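Local coordinates for scarecrow-like protein 3 (Arabidopsis thaliana, PDB 6KPB), which is a GRAS-family protein, probably a transcription factor in plant development, that binds zinc finger proteins of the IDD family, among them JACKDAW, at residues V148-T153 with P177-A182; E162-V167 with S342-V347; A186-P191 with L223-Q228. All coordinates share one frame; numbering follows the deposited sequence.

Contact 1 of 3, residues V148-T153 with P177-A182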
ATOM      1  N   VAL A 148      18.495 -23.405  11.896  1.00 71.05           N
ATOM      2  CA  VAL A 148      19.213 -24.606  11.480  1.00 76.24           C
ATOM      3  C   VAL A 148      20.278 -24.254  10.449  1.00 78.96           C
ATOM      4  O   VAL A 148      21.428 -24.701  10.542  1.00 70.11           O
ATOM      5  CB  VAL A 148      18.231 -25.660  10.938  1.00 72.71           C
ATOM      6  CG1 VAL A 148      18.990 -26.798  10.269  1.00 68.46           C
ATOM      7  CG2 VAL A 148      17.350 -26.193  12.057  1.00 63.51           C
ATOM      8  N   SER A 149      19.908 -23.445   9.452  1.00 73.02           N
ATOM      9  CA  SER A 149      20.866 -23.007   8.442  1.00 77.70           C
ATOM     10  C   SER A 149      22.047 -22.288   9.084  1.00 77.50           C
ATOM     11  O   SER A 149      23.208 -22.616   8.815  1.00 79.06           O
ATOM     12  CB  SER A 149      20.169 -22.105   7.422  1.00 78.86           C
ATOM     13  OG  SER A 149      21.090 -21.597   6.470  1.00 84.98           O
ATOM     14  N   TYR A 150      21.767 -21.312   9.952  1.00 80.99           N
ATOM     15  CA  TYR A 150      22.839 -20.563  10.602  1.00 74.77           C
ATOM     16  C   TYR A 150      23.749 -21.479  11.410  1.00 84.77           C
ATOM     17  O   TYR A 150      24.978 -21.356  11.352  1.00 80.18           O
ATOM     18  CB  TYR A 150      22.253 -19.473  11.496  1.00 70.78           C
ATOM     19  CG  TYR A 150      21.526 -18.379  10.745  1.00 77.28           C
ATOM     20  CD1 TYR A 150      21.737 -18.181   9.385  1.00 71.80           C
ATOM     21  CD2 TYR A 150      20.630 -17.543  11.397  1.00 74.69           C
ATOM     22  CE1 TYR A 150      21.076 -17.179   8.699  1.00 74.07           C
ATOM     23  CE2 TYR A 150      19.963 -16.541  10.720  1.00 67.41           C
ATOM     24  CZ  TYR A 150      20.188 -16.364   9.372  1.00 81.80           C
ATOM     25  OH  TYR A 150      19.524 -15.365   8.700  1.00 89.31           O
ATOM     26  N   LEU A 151      23.163 -22.410  12.167  1.00 75.54           N
ATOM     27  CA  LEU A 151      23.965 -23.326  12.972  1.00 73.79           C
ATOM     28  C   LEU A 151      24.875 -24.174  12.091  1.00 73.47           C
ATOM     29  O   LEU A 151      26.073 -24.311  12.365  1.00 77.16           O
ATOM     30  CB  LEU A 151      23.047 -24.212  13.819  1.00 73.65           C
ATOM     31  CG  LEU A 151      23.617 -25.023  14.989  1.00 83.33           C
ATOM     32  CD1 LEU A 151      22.487 -25.410  15.934  1.00 69.64           C
ATOM     33  CD2 LEU A 151      24.361 -26.273  14.527  1.00 72.97           C
ATOM     34  N   LEU A 152      24.320 -24.755  11.025  1.00 72.90           N
ATOM     35  CA  LEU A 152      25.103 -25.644  10.172  1.00 74.93           C
ATOM     36  C   LEU A 152      26.192 -24.887   9.423  1.00 78.46           C
ATOM     37  O   LEU A 152      27.326 -25.368   9.313  1.00 79.17           O
ATOM     38  CB  LEU A 152      24.184 -26.373   9.192  1.00 72.55           C
ATOM     39  CG  LEU A 152      23.274 -27.446   9.796  1.00 78.83           C
ATOM     40  CD1 LEU A 152      22.268 -27.959   8.770  1.00 70.77           C
ATOM     41  CD2 LEU A 152      24.112 -28.589  10.354  1.00 72.41           C
ATOM     42  N   THR A 153      25.872 -23.699   8.904  1.00 72.01           N
ATOM     43  CA  THR A 153      26.855 -22.953   8.123  1.00 78.90           C
ATOM     44  C   THR A 153      27.951 -22.375   9.011  1.00 86.01           C
ATOM     45  O   THR A 153      29.117 -22.316   8.604  1.00 85.89           O
ATOM     46  CB  THR A 153      26.168 -21.842   7.329  1.00 85.49           C
ATOM     47  OG1 THR A 153      25.528 -20.933   8.230  1.00108.51           O
ATOM     48  CG2 THR A 153      25.132 -22.427   6.382  1.00 91.47           C
ATOM     49  N   PRO A 177      21.267 -10.170  11.743  1.00 83.83           N
ATOM     50  CA  PRO A 177      22.569 -10.233  12.426  1.00 81.72           C
ATOM     51  C   PRO A 177      22.733 -11.429  13.350  1.00 85.29           C
ATOM     52  O   PRO A 177      23.856 -11.669  13.815  1.00 93.37           O
ATOM     53  CB  PRO A 177      22.615  -8.915  13.212  1.00 84.44           C
ATOM     54  CG  PRO A 177      21.187  -8.549  13.416  1.00 81.04           C
ATOM     55  CD  PRO A 177      20.463  -9.018  12.186  1.00 91.65           C
ATOM     56  N   ALA A 178      21.667 -12.187  13.629  1.00 89.94           N
ATOM     57  CA  ALA A 178      21.787 -13.351  14.502  1.00 86.22           C
ATOM     58  C   ALA A 178      22.714 -14.414  13.930  1.00 87.47           C
ATOM     59  O   ALA A 178      23.262 -15.221  14.689  1.00 87.63           O
ATOM     60  CB  ALA A 178      20.406 -13.957  14.760  1.00 72.44           C
ATOM     61  N   GLN A 179      22.901 -14.432  12.609  1.00 86.49           N
ATOM     62  CA  GLN A 179      23.771 -15.427  11.993  1.00 85.61           C
ATOM     63  C   GLN A 179      25.219 -15.244  12.431  1.00 88.33           C
ATOM     64  O   GLN A 179      25.912 -16.224  12.727  1.00 93.08           O
ATOM     65  CB  GLN A 179      23.658 -15.346  10.472  1.00 86.26           C
ATOM     66  CG  GLN A 179      24.613 -16.256   9.721  1.00 88.82           C
ATOM     67  CD  GLN A 179      24.413 -16.187   8.220  1.00101.51           C
ATOM     68  OE1 GLN A 179      23.908 -15.193   7.696  1.00109.95           O
ATOM     69  NE2 GLN A 179      24.803 -17.245   7.520  1.00 98.21           N
ATOM     70  N   TRP A 180      25.695 -14.001  12.478  1.00 87.65           N
ATOM     71  CA  TRP A 180      27.091 -13.738  12.800  1.00 89.95           C
ATOM     72  C   TRP A 180      27.323 -13.400  14.267  1.00 92.07           C
ATOM     73  O   TRP A 180      28.471 -13.455  14.721  1.00 94.37           O
ATOM     74  CB  TRP A 180      27.637 -12.603  11.925  1.00 73.17           C
ATOM     75  CG  TRP A 180      27.304 -12.759  10.465  1.00 77.68           C
ATOM     76  CD1 TRP A 180      26.670 -11.850   9.669  1.00 84.30           C
ATOM     77  CD2 TRP A 180      27.573 -13.899   9.635  1.00 75.41           C
ATOM     78  NE1 TRP A 180      26.534 -12.347   8.395  1.00 88.51           N
ATOM     79  CE2 TRP A 180      27.080 -13.603   8.348  1.00 75.84           C
ATOM     80  CE3 TRP A 180      28.185 -15.137   9.852  1.00 76.04           C
ATOM     81  CZ2 TRP A 180      27.179 -14.501   7.286  1.00 73.07           C
ATOM     82  CZ3 TRP A 180      28.281 -16.026   8.797  1.00 69.53           C
ATOM     83  CH2 TRP A 180      27.779 -15.703   7.530  1.00 71.36           C
ATOM     84  N   LEU A 181      26.273 -13.048  15.013  1.00 92.72           N
ATOM     85  CA  LEU A 181      26.438 -12.833  16.448  1.00 90.86           C
ATOM     86  C   LEU A 181      26.884 -14.113  17.144  1.00 89.80           C
ATOM     87  O   LEU A 181      27.742 -14.079  18.034  1.00 90.53           O
ATOM     88  CB  LEU A 181      25.136 -12.312  17.058  1.00 93.75           C
ATOM     89  CG  LEU A 181      24.755 -10.861  16.760  1.00 88.83           C
ATOM     90  CD1 LEU A 181      23.337 -10.573  17.221  1.00 85.07           C
ATOM     91  CD2 LEU A 181      25.734  -9.904  17.417  1.00 79.81           C
ATOM     92  N   ALA A 182      26.319 -15.254  16.744  1.00 83.76           N
ATOM     93  CA  ALA A 182      26.743 -16.528  17.312  1.00 77.80           C
ATOM     94  C   ALA A 182      28.158 -16.885  16.874  1.00 82.95           C
ATOM     95  O   ALA A 182      28.959 -17.368  17.682  1.00 90.02           O
ATOM     96  CB  ALA A 182      25.763 -17.632  16.919  1.00 72.56           C
TER
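Gln179 lies across one face of the Tyr150 ring, and this overlap makes up most of the contact. Its CB stands over the middle of the ring, 3.5 Å from the Tyr150 centroid and only 7° off the ring normal, a clear CH-pi contact. Gln179 CG leaves CB anti to the backbone N (chi1 175°), and the chain stays extended from there, so the rest of the side chain runs out past the CD1 and CE1 side of the ring. Gln179 CG is 3.5 Å from Tyr150 CD1, and Gln179 CD is 3.5 Å from Tyr150 CE1. The amide itself hangs beyond the CD1-CE1 rim, its plane 24° from that of the ring. The other flank of the glutamine is covered too: its CG also lies over a rim of the Trp180 indole.

Thr153, one helical turn on from Tyr150, comes up to the amide end without bonding to it, its OG1 3.8 Å from Gln179 NE2. That hydroxyl turns back along its own helix to the carbonyls of Ser149 and Tyr150. Gln179 NE2 instead hydrogen-bonds Ser255 OG.

Both helices, 145-160 and 178-189, also reach the central sheet through polar groups: Ser149 OG bonds Thr349 OG1, and Trp180 NE1 bonds Asp171 of the VHIID motif. Phe140 of helix 129-142 touches both Tyr150 and Ala178, while helix 438-448 covers Val148 and Leu151, and helix 206-223 packs on Leu181.

Contact 2 of 3, residues E162-V167 with S342-V347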
ATOM      1  N   GLU A 162      39.851 -23.318  10.968  1.00 92.40           N
ATOM      2  CA  GLU A 162      40.746 -23.817  12.004  1.00101.09           C
ATOM      3  C   GLU A 162      42.171 -23.364  11.718  1.00106.73           C
ATOM      4  O   GLU A 162      42.712 -23.628  10.639  1.00 97.02           O
ATOM      5  CB  GLU A 162      40.678 -25.342  12.073  1.00112.48           C
ATOM      6  CG  GLU A 162      39.321 -25.902  12.465  1.00104.69           C
ATOM      7  CD  GLU A 162      39.235 -27.405  12.265  1.00117.18           C
ATOM      8  OE1 GLU A 162      39.978 -27.937  11.412  1.00123.61           O
ATOM      9  OE2 GLU A 162      38.427 -28.054  12.962  1.00119.02           O
ATOM     10  N   GLY A 163      42.779 -22.673  12.684  1.00116.32           N
ATOM     11  CA  GLY A 163      44.144 -22.214  12.568  1.00113.71           C
ATOM     12  C   GLY A 163      44.322 -20.892  11.853  1.00110.20           C
ATOM     13  O   GLY A 163      45.398 -20.292  11.956  1.00106.84           O
ATOM     14  N   GLU A 164      43.307 -20.418  11.135  1.00111.94           N
ATOM     15  CA  GLU A 164      43.431 -19.164  10.402  1.00 99.41           C
ATOM     16  C   GLU A 164      43.395 -17.982  11.361  1.00 97.48           C
ATOM     17  O   GLU A 164      42.523 -17.901  12.231  1.00110.46           O
ATOM     18  CB  GLU A 164      42.310 -19.041   9.371  1.00 99.63           C
ATOM     19  CG  GLU A 164      42.343 -20.096   8.281  1.00109.05           C
ATOM     20  CD  GLU A 164      43.443 -19.856   7.264  1.00108.05           C
ATOM     21  OE1 GLU A 164      44.016 -18.746   7.253  1.00110.31           O
ATOM     22  OE2 GLU A 164      43.732 -20.778   6.474  1.00117.46           O
ATOM     23  N   LYS A 165      44.345 -17.064  11.199  1.00102.68           N
ATOM     24  CA  LYS A 165      44.395 -15.854  12.009  1.00101.61           C
ATOM     25  C   LYS A 165      43.679 -14.678  11.363  1.00 96.38           C
ATOM     26  O   LYS A 165      43.444 -13.668  12.037  1.00 97.38           O
ATOM     27  CB  LYS A 165      45.852 -15.470  12.293  1.00 99.47           C
ATOM     28  N   MET A 166      43.330 -14.783  10.083  1.00 93.98           N
ATOM     29  CA  MET A 166      42.662 -13.716   9.345  1.00 97.81           C
ATOM     30  C   MET A 166      41.498 -14.323   8.581  1.00100.66           C
ATOM     31  O   MET A 166      41.707 -15.129   7.670  1.00100.89           O
ATOM     32  CB  MET A 166      43.629 -13.023   8.383  1.00108.49           C
ATOM     33  CG  MET A 166      44.861 -12.429   9.044  1.00133.16           C
ATOM     34  SD  MET A 166      44.770 -10.634   9.162  1.00151.26           S
ATOM     35  CE  MET A 166      44.421 -10.212   7.457  1.00155.52           C
ATOM     36  N   VAL A 167      40.278 -13.937   8.946  1.00103.80           N
ATOM     37  CA  VAL A 167      39.069 -14.526   8.386  1.00 88.22           C
ATOM     38  C   VAL A 167      38.195 -13.418   7.817  1.00 91.50           C
ATOM     39  O   VAL A 167      37.909 -12.430   8.503  1.00 90.73           O
ATOM     40  CB  VAL A 167      38.295 -15.340   9.439  1.00 87.31           C
ATOM     41  CG1 VAL A 167      36.896 -15.670   8.939  1.00 76.62           C
ATOM     42  CG2 VAL A 167      39.056 -16.611   9.780  1.00 87.54           C
ATOM     43  N   SER A 342      38.536 -17.786  -4.675  1.00 97.14           N
ATOM     44  CA  SER A 342      39.148 -18.842  -3.881  1.00 99.11           C
ATOM     45  C   SER A 342      38.636 -18.880  -2.436  1.00 99.08           C
ATOM     46  O   SER A 342      39.423 -18.769  -1.493  1.00100.50           O
ATOM     47  CB  SER A 342      40.666 -18.706  -3.892  1.00118.74           C
ATOM     48  OG  SER A 342      41.073 -17.587  -3.131  1.00135.40           O
ATOM     49  N   PRO A 343      37.329 -19.043  -2.225  1.00 90.30           N
ATOM     50  CA  PRO A 343      36.845 -19.180  -0.847  1.00 91.84           C
ATOM     51  C   PRO A 343      37.250 -20.525  -0.268  1.00 92.89           C
ATOM     52  O   PRO A 343      37.315 -21.534  -0.975  1.00 94.32           O
ATOM     53  CB  PRO A 343      35.325 -19.064  -0.991  1.00 92.88           C
ATOM     54  CG  PRO A 343      35.050 -19.567  -2.357  1.00 92.30           C
ATOM     55  CD  PRO A 343      36.217 -19.098  -3.188  1.00 83.08           C
ATOM     56  N   LYS A 344      37.530 -20.530   1.035  1.00 90.58           N
ATOM     57  CA  LYS A 344      37.852 -21.786   1.700  1.00 87.12           C
ATOM     58  C   LYS A 344      36.609 -22.643   1.892  1.00 88.13           C
ATOM     59  O   LYS A 344      36.709 -23.874   1.951  1.00 88.95           O
ATOM     60  CB  LYS A 344      38.536 -21.516   3.039  1.00 91.70           C
ATOM     61  CG  LYS A 344      39.808 -22.317   3.242  1.00 98.75           C
ATOM     62  CD  LYS A 344      40.458 -22.000   4.574  1.00 96.34           C
ATOM     63  CE  LYS A 344      41.542 -23.010   4.895  1.00101.51           C
ATOM     64  NZ  LYS A 344      42.226 -22.698   6.177  1.00105.25           N
ATOM     65  N   VAL A 345      35.439 -22.018   1.985  1.00 84.49           N
ATOM     66  CA  VAL A 345      34.175 -22.743   2.039  1.00 79.79           C
ATOM     67  C   VAL A 345      33.073 -21.825   1.526  1.00 85.43           C
ATOM     68  O   VAL A 345      33.085 -20.616   1.774  1.00 83.98           O
ATOM     69  CB  VAL A 345      33.869 -23.259   3.465  1.00 91.05           C
ATOM     70  CG1 VAL A 345      33.564 -22.107   4.419  1.00 79.08           C
ATOM     71  CG2 VAL A 345      32.717 -24.255   3.438  1.00 84.68           C
ATOM     72  N   MET A 346      32.135 -22.403   0.782  1.00 84.51           N
ATOM     73  CA  MET A 346      30.902 -21.730   0.407  1.00 83.15           C
ATOM     74  C   MET A 346      29.733 -22.531   0.954  1.00 76.77           C
ATOM     75  O   MET A 346      29.640 -23.740   0.715  1.00 82.93           O
ATOM     76  CB  MET A 346      30.771 -21.578  -1.111  1.00 89.91           C
ATOM     77  CG  MET A 346      29.452 -20.946  -1.539  1.00 84.80           C
ATOM     78  SD  MET A 346      29.335 -20.650  -3.312  1.00 89.62           S
ATOM     79  CE  MET A 346      29.291 -22.327  -3.941  1.00 93.69           C
ATOM     80  N   VAL A 347      28.851 -21.865   1.689  1.00 75.35           N
ATOM     81  CA  VAL A 347      27.686 -22.504   2.284  1.00 79.28           C
ATOM     82  C   VAL A 347      26.443 -21.977   1.582  1.00 70.77           C
ATOM     83  O   VAL A 347      26.269 -20.761   1.434  1.00 69.06           O
ATOM     84  CB  VAL A 347      27.630 -22.273   3.804  1.00 81.19           C
ATOM     85  CG1 VAL A 347      28.782 -23.001   4.482  1.00 84.64           C
ATOM     86  CG2 VAL A 347      27.690 -20.796   4.133  1.00 90.24           C
TER
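The carboxylate of Glu164 is the flat group here, and the ammonium of Lys344 meets it at a single oxygen, OE2, rather than lying over a face. NZ comes from the flank nearer CG: Lys344 NZ is 3.3 Å from Glu164 CG, whereas Glu164 OE1, on the far side of the group, is 4.5 Å from the same nitrogen. The result is a one-oxygen salt bridge at the rim of the Rossmann-like alpha/beta core of the GRAS domain. It joins the loop leading into strand 166-171, where the VHIID motif begins, to the turn leading into strand 345-351.

Those two strands are not sheet neighbours. Strand 251-257 runs between them, parallel to both, and the salt bridge reaches across its start; Glu164 touches Ala251, and the backbone of Lys344 bonds that of Leu252. The two side chains approach from opposite directions with very different shapes. Lys344 is stretched out, its chain fully extended beyond CG, though its first torsion (chi1 -131°) is away from a staggered value. Glu164 is folded instead: a bend at chi2 (-74°) brings the carboxylate round toward the lysine.

Lys344 NZ has a second, weak hydrogen bond to the carbonyl of Ala160, at the end of helix 145-160. The ammonium is thus held near both the helix end and the acid, although Lys344 itself is exposed and water would be expected to weaken the charge attraction. The separation between Lys344 NZ and Glu164 OE2, 2.5 Å, is unusually short, and its exact value is doubtful at this resolution.

Contact 3 of 3, residues A186-P191 with L223-Q228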
ATOM      1  N   ALA A 186      31.524 -17.810  19.105  1.00 69.64           N
ATOM      2  CA  ALA A 186      32.193 -19.090  18.892  1.00 70.27           C
ATOM      3  C   ALA A 186      33.656 -18.892  18.518  1.00 86.86           C
ATOM      4  O   ALA A 186      34.530 -19.622  19.001  1.00 87.83           O
ATOM      5  CB  ALA A 186      31.459 -19.886  17.816  1.00 67.39           C
ATOM      6  N   PHE A 187      33.941 -17.913  17.654  1.00 85.98           N
ATOM      7  CA  PHE A 187      35.327 -17.576  17.344  1.00 95.92           C
ATOM      8  C   PHE A 187      36.083 -17.160  18.598  1.00 98.71           C
ATOM      9  O   PHE A 187      37.256 -17.511  18.772  1.00102.78           O
ATOM     10  CB  PHE A 187      35.377 -16.460  16.300  1.00 92.24           C
ATOM     11  CG  PHE A 187      35.519 -16.948  14.886  1.00 88.29           C
ATOM     12  CD1 PHE A 187      36.344 -18.020  14.587  1.00 83.15           C
ATOM     13  CD2 PHE A 187      34.832 -16.331  13.854  1.00 95.30           C
ATOM     14  CE1 PHE A 187      36.478 -18.469  13.286  1.00 83.12           C
ATOM     15  CE2 PHE A 187      34.962 -16.774  12.551  1.00 90.37           C
ATOM     16  CZ  PHE A 187      35.785 -17.845  12.267  1.00 88.17           C
ATOM     17  N   ASN A 188      35.424 -16.413  19.486  1.00 99.77           N
ATOM     18  CA  ASN A 188      36.086 -15.961  20.705  1.00107.14           C
ATOM     19  C   ASN A 188      36.348 -17.116  21.662  1.00101.85           C
ATOM     20  O   ASN A 188      37.323 -17.081  22.422  1.00105.54           O
ATOM     21  CB  ASN A 188      35.245 -14.885  21.389  1.00102.13           C
ATOM     22  CG  ASN A 188      36.075 -13.956  22.250  1.00115.03           C
ATOM     23  OD1 ASN A 188      37.142 -14.326  22.738  1.00134.63           O
ATOM     24  ND2 ASN A 188      35.589 -12.737  22.439  1.00119.91           N
ATOM     25  N   SER A 189      35.504 -18.144  21.639  1.00 95.87           N
ATOM     26  CA  SER A 189      35.637 -19.264  22.559  1.00100.25           C
ATOM     27  C   SER A 189      36.559 -20.364  22.048  1.00101.09           C
ATOM     28  O   SER A 189      36.914 -21.256  22.826  1.00 88.59           O
ATOM     29  CB  SER A 189      34.262 -19.866  22.864  1.00 78.31           C
ATOM     30  OG  SER A 189      33.376 -18.883  23.370  1.00107.34           O
ATOM     31  N   ARG A 190      36.956 -20.328  20.778  1.00102.23           N
ATOM     32  CA  ARG A 190      37.737 -21.424  20.228  1.00 90.72           C
ATOM     33  C   ARG A 190      39.112 -21.478  20.895  1.00 96.85           C
ATOM     34  O   ARG A 190      39.662 -20.443  21.285  1.00 97.49           O
ATOM     35  CB  ARG A 190      37.875 -21.292  18.711  1.00 86.94           C
ATOM     36  CG  ARG A 190      38.903 -20.288  18.213  1.00 97.68           C
ATOM     37  CD  ARG A 190      39.112 -20.469  16.715  1.00 88.08           C
ATOM     38  NE  ARG A 190      40.047 -19.505  16.143  1.00104.37           N
ATOM     39  CZ  ARG A 190      40.430 -19.511  14.870  1.00110.29           C
ATOM     40  NH1 ARG A 190      41.285 -18.600  14.424  1.00114.61           N
ATOM     41  NH2 ARG A 190      39.960 -20.432  14.040  1.00108.70           N
ATOM     42  N   PRO A 191      39.675 -22.682  21.059  1.00 94.10           N
ATOM     43  CA  PRO A 191      40.884 -22.834  21.894  1.00102.20           C
ATOM     44  C   PRO A 191      42.052 -21.940  21.507  1.00111.57           C
ATOM     45  O   PRO A 191      42.789 -21.481  22.388  1.00122.10           O
ATOM     46  CB  PRO A 191      41.229 -24.319  21.718  1.00 93.43           C
ATOM     47  CG  PRO A 191      39.918 -24.971  21.445  1.00 93.05           C
ATOM     48  CD  PRO A 191      39.138 -23.984  20.621  1.00 77.82           C
ATOM     49  N   LEU A 223      32.987  -8.458  23.106  1.00 97.29           N
ATOM     50  CA  LEU A 223      33.742  -9.702  23.043  1.00 92.94           C
ATOM     51  C   LEU A 223      35.239  -9.488  22.879  1.00105.50           C
ATOM     52  O   LEU A 223      35.988 -10.473  22.877  1.00114.93           O
ATOM     53  CB  LEU A 223      33.216 -10.573  21.900  1.00 82.81           C
ATOM     54  CG  LEU A 223      31.942 -11.363  22.202  1.00 91.73           C
ATOM     55  CD1 LEU A 223      31.453 -12.094  20.964  1.00 79.90           C
ATOM     56  CD2 LEU A 223      32.197 -12.341  23.335  1.00 95.46           C
ATOM     57  N   ASP A 224      35.690  -8.241  22.745  1.00105.47           N
ATOM     58  CA  ASP A 224      37.107  -7.917  22.585  1.00122.03           C
ATOM     59  C   ASP A 224      37.710  -8.679  21.405  1.00113.31           C
ATOM     60  O   ASP A 224      38.771  -9.298  21.501  1.00111.91           O
ATOM     61  CB  ASP A 224      37.877  -8.187  23.882  1.00132.89           C
ATOM     62  CG  ASP A 224      39.227  -7.492  23.916  1.00142.93           C
ATOM     63  OD1 ASP A 224      39.258  -6.250  23.790  1.00149.15           O
ATOM     64  OD2 ASP A 224      40.256  -8.189  24.056  1.00147.48           O
ATOM     65  N   ILE A 225      37.009  -8.634  20.281  1.00109.81           N
ATOM     66  CA  ILE A 225      37.425  -9.285  19.041  1.00108.77           C
ATOM     67  C   ILE A 225      37.807  -8.200  18.043  1.00107.61           C
ATOM     68  O   ILE A 225      37.007  -7.287  17.804  1.00102.63           O
ATOM     69  CB  ILE A 225      36.313 -10.181  18.460  1.00114.29           C
ATOM     70  CG1 ILE A 225      36.269 -11.532  19.184  1.00123.58           C
ATOM     71  CG2 ILE A 225      36.499 -10.374  16.963  1.00116.18           C
ATOM     72  CD1 ILE A 225      35.314 -12.532  18.561  1.00128.31           C
ATOM     73  N   PRO A 226      39.007  -8.248  17.453  1.00103.39           N
ATOM     74  CA  PRO A 226      39.315  -7.332  16.346  1.00101.21           C
ATOM     75  C   PRO A 226      38.409  -7.629  15.163  1.00 97.25           C
ATOM     76  O   PRO A 226      38.501  -8.699  14.554  1.00107.02           O
ATOM     77  CB  PRO A 226      40.786  -7.627  16.037  1.00 99.25           C
ATOM     78  CG  PRO A 226      41.002  -9.025  16.532  1.00105.78           C
ATOM     79  CD  PRO A 226      40.109  -9.185  17.728  1.00109.17           C
ATOM     80  N   PHE A 227      37.516  -6.698  14.843  1.00 88.38           N
ATOM     81  CA  PHE A 227      36.439  -6.978  13.909  1.00 90.24           C
ATOM     82  C   PHE A 227      36.206  -5.775  13.010  1.00 96.57           C
ATOM     83  O   PHE A 227      36.287  -4.627  13.458  1.00 99.49           O
ATOM     84  CB  PHE A 227      35.154  -7.348  14.665  1.00 80.75           C
ATOM     85  CG  PHE A 227      33.912  -7.317  13.820  1.00 91.19           C
ATOM     86  CD1 PHE A 227      33.640  -8.335  12.920  1.00 98.48           C
ATOM     87  CD2 PHE A 227      33.002  -6.279  13.946  1.00 96.54           C
ATOM     88  CE1 PHE A 227      32.490  -8.310  12.150  1.00 85.64           C
ATOM     89  CE2 PHE A 227      31.852  -6.248  13.179  1.00 97.26           C
ATOM     90  CZ  PHE A 227      31.596  -7.265  12.281  1.00 93.96           C
ATOM     91  N   GLN A 228      35.921  -6.044  11.740  1.00103.84           N
ATOM     92  CA  GLN A 228      35.630  -5.001  10.768  1.00109.25           C
ATOM     93  C   GLN A 228      34.416  -5.413   9.954  1.00113.77           C
ATOM     94  O   GLN A 228      34.324  -6.559   9.501  1.00105.47           O
ATOM     95  CB  GLN A 228      36.830  -4.740   9.851  1.00110.57           C
ATOM     96  CG  GLN A 228      36.654  -3.556   8.914  1.00116.16           C
ATOM     97  CD  GLN A 228      37.933  -3.203   8.183  1.00126.83           C
ATOM     98  OE1 GLN A 228      38.957  -3.869   8.344  1.00124.64           O
ATOM     99  NE2 GLN A 228      37.884  -2.149   7.378  1.00135.68           N
TER
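Asn188, in the last turn of helix 178-189, reaches the junction where helix 206-223 gives way to strand 227-233. That helix belongs to a beta-alpha-beta crossover joining the parallel strands 196-203 and 227-233, so the contact ties the end of one helix of the Rossmann-like core to the closing turn of the next.

The polar part is one hydrogen bond, from Asn188 ND2 to the carbonyl of Leu223. At 2.3 Å between Asn188 ND2 and Leu223 O it is too short to be taken literally, and at 125° it is markedly bent. Asn188 CG sits anti to the backbone N (chi1 -154°), which carries the amide out from the helix toward that carbonyl. Asp224 follows with positive phi, turning the chain away from the helix.

The nonpolar part is packing about the same asparagine and the helix it ends. Leu223 packs on Leu184 and Gln185, and Ile225 touches Leu184 and Pro194. With alanine in place of Ile225, a gap is likely to open beside Asn188 and Leu184, leaving the amide freer to swing off Leu223 O. The isoleucine runs alongside the asparagine in the opposite direction, which puts Ile225 CD1 3.7 Å from Asn188 CB.

Contact 1 is the buried one, contact 2 lies at the surface, and contact 3 is partly buried. The chemistry follows: an aromatic face under an aliphatic chain inside, a single charge pair at the rim, and an amide-to-carbonyl bond with aliphatic packing between. Contacts 1 and 3 share helix 178-189, using its first and last turns. Contacts 1 and 2 meet where Thr153 CG2 packs on Val347, joining helix 145-160 to strand 345-351. Contacts 2 and 3 are linked by Arg190, whose NH1 bonds Glu164 O, and by Phe187 against Val167; in sequence, contact 3 is nested inside the loop that contact 2 closes.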